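Local coordinates for protein putative HTH-type transcriptional regulator ybaQ (Escherichia coli, PDB 2EBY) that probably binds DNA as a transcriptional regulator of the VapA/VapI family, through a helix-turn-helix of the Cro/C1 type, at residues N28-L33 against N39-L44. Sequence-based numbering, arbitrary orientation.
Sequences NELAEL and NSVSAL
The 2.9 Å backbone hydrogen bond from Ala43 N to Asn39 O closes the helical turn that carries Val41, whose side chain packs against Leu30 and Ala31 of the preceding helix. These are the two helices of a predicted helix-turn-helix, 27-34 and 38-45; by analogy with Cro/C1 proteins the second probably serves as the recognition helix. Their contact is buried and apolar, and the backbones come nearest where Ala31 faces Val41, their CA atoms 6.3 Å apart. Val41 divides its two methyls between two partners. CG1, anti to the backbone N (chi1 178°), reaches the tip of Leu30, meeting CD2 at 3.8 Å, the two side chains meeting at a slant. The other methyl of Val41, CG2, lies against Ala31, where the short side chain lets it approach the main chain itself. Val36 of the turn and Ile27 and Leu34 of helix 27-34 also pack on Val41, while Leu30 extends the apolar core to Leu15 and Leu20 of helix 11-20 and to Val62 and Phe63 of helix 53-63. Glu29 OE2 hydrogen-bonds Tyr101 OH of the second subunit. Val41 CG2 sits almost equally far from two Ala31 atoms, CA at 3.9 Å and CB at 4.0 Å.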
loop_
_atom_site.group_PDB
_atom_site.type_symbol
_atom_site.label_atom_id
_atom_site.label_comp_id
_atom_site.label_asym_id
_atom_site.label_seq_id
_atom_site.Cartn_x
_atom_site.Cartn_y
_atom_site.Cartn_z
ATOM N N ASN A 28 -18.832 -16.265 -8.126
ATOM C CA ASN A 28 -20.051 -15.476 -8.265
ATOM C C ASN A 28 -20.748 -15.283 -6.925
ATOM O O ASN A 28 -21.318 -14.226 -6.669
ATOM C CB ASN A 28 -21.020 -16.146 -9.244
ATOM C CG ASN A 28 -20.438 -16.284 -10.632
ATOM O OD1 ASN A 28 -19.335 -15.801 -10.899
ATOM N ND2 ASN A 28 -21.173 -16.943 -11.528
ATOM N N GLU A 29 -20.720 -16.309 -6.079
ATOM C CA GLU A 29 -21.354 -16.208 -4.769
ATOM C C GLU A 29 -20.636 -15.173 -3.913
ATOM O O GLU A 29 -21.271 -14.326 -3.295
ATOM C CB GLU A 29 -21.365 -17.570 -4.065
ATOM C CG GLU A 29 -22.413 -18.528 -4.626
ATOM C CD GLU A 29 -22.373 -19.898 -3.980
ATOM O OE1 GLU A 29 -21.342 -20.586 -4.114
ATOM O OE2 GLU A 29 -23.372 -20.286 -3.342
ATOM N N LEU A 30 -19.309 -15.241 -3.882
ATOM C CA LEU A 30 -18.537 -14.278 -3.105
ATOM C C LEU A 30 -18.769 -12.877 -3.667
ATOM O O LEU A 30 -18.922 -11.917 -2.912
ATOM C CB LEU A 30 -17.040 -14.601 -3.153
ATOM C CG LEU A 30 -16.161 -13.560 -2.436
ATOM C CD1 LEU A 30 -16.515 -13.537 -0.952
ATOM C CD2 LEU A 30 -14.683 -13.878 -2.626
ATOM N N ALA A 31 -18.801 -12.767 -4.992
ATOM C CA ALA A 31 -19.011 -11.476 -5.634
ATOM C C ALA A 31 -20.284 -10.803 -5.143
ATOM O O ALA A 31 -20.275 -9.621 -4.812
ATOM C CB ALA A 31 -19.055 -11.636 -7.160
ATOM N N GLU A 32 -21.379 -11.555 -5.089
ATOM C CA GLU A 32 -22.653 -10.997 -4.646
ATOM C C GLU A 32 -22.630 -10.638 -3.159
ATOM O O GLU A 32 -23.328 -9.723 -2.722
ATOM C CB GLU A 32 -23.789 -11.976 -4.968
ATOM C CG GLU A 32 -23.732 -12.456 -6.422
ATOM C CD GLU A 32 -24.990 -13.173 -6.881
ATOM O OE1 GLU A 32 -25.988 -12.491 -7.201
ATOM O OE2 GLU A 32 -24.978 -14.424 -6.921
ATOM N N LEU A 33 -21.822 -11.356 -2.388
ATOM C CA LEU A 33 -21.685 -11.064 -0.968
ATOM C C LEU A 33 -20.886 -9.763 -0.805
ATOM O O LEU A 33 -21.286 -8.860 -0.068
ATOM C CB LEU A 33 -20.960 -12.204 -0.241
ATOM C CG LEU A 33 -21.728 -13.506 0.013
ATOM C CD1 LEU A 33 -20.844 -14.544 0.711
ATOM C CD2 LEU A 33 -22.938 -13.185 0.871
ATOM N N ASN A 39 -15.908 -10.091 -12.007
ATOM C CA ASN A 39 -14.587 -9.835 -12.575
ATOM C C ASN A 39 -13.590 -9.232 -11.581
ATOM O O ASN A 39 -12.396 -9.482 -11.683
ATOM C CB ASN A 39 -14.717 -8.964 -13.833
ATOM C CG ASN A 39 -15.354 -9.721 -15.008
ATOM O OD1 ASN A 39 -15.724 -10.892 -14.876
ATOM N ND2 ASN A 39 -15.484 -9.054 -16.153
ATOM N N SER A 40 -14.063 -8.446 -10.616
ATOM C CA SER A 40 -13.145 -7.890 -9.611
ATOM C C SER A 40 -12.575 -9.023 -8.754
ATOM O O SER A 40 -11.385 -9.046 -8.462
ATOM C CB SER A 40 -13.853 -6.902 -8.674
ATOM O OG SER A 40 -14.257 -5.735 -9.352
ATOM N N VAL A 41 -13.441 -9.943 -8.335
ATOM C CA VAL A 41 -13.019 -11.064 -7.510
ATOM C C VAL A 41 -12.032 -11.926 -8.288
ATOM O O VAL A 41 -10.994 -12.341 -7.761
ATOM C CB VAL A 41 -14.231 -11.928 -7.078
ATOM C CG1 VAL A 41 -13.758 -13.111 -6.251
ATOM C CG2 VAL A 41 -15.219 -11.085 -6.287
ATOM N N SER A 42 -12.352 -12.184 -9.553
ATOM C CA SER A 42 -11.480 -12.991 -10.390
ATOM C C SER A 42 -10.119 -12.319 -10.574
ATOM O O SER A 42 -9.090 -12.992 -10.589
ATOM C CB SER A 42 -12.129 -13.236 -11.756
ATOM O OG SER A 42 -11.249 -13.961 -12.605
ATOM N N ALA A 43 -10.109 -10.996 -10.718
ATOM C CA ALA A 43 -8.852 -10.270 -10.885
ATOM C C ALA A 43 -8.039 -10.287 -9.593
ATOM O O ALA A 43 -6.813 -10.291 -9.629
ATOM C CB ALA A 43 -9.120 -8.835 -11.306
ATOM N N LEU A 44 -8.721 -10.268 -8.454
ATOM C CA LEU A 44 -8.034 -10.303 -7.171
ATOM C C LEU A 44 -7.356 -11.657 -7.020
ATOM O O LEU A 44 -6.179 -11.740 -6.705
ATOM C CB LEU A 44 -9.023 -10.097 -6.023
ATOM C CG LEU A 44 -8.432 -10.277 -4.620
ATOM C CD1 LEU A 44 -7.260 -9.323 -4.432
ATOM C CD2 LEU A 44 -9.502 -10.031 -3.570
#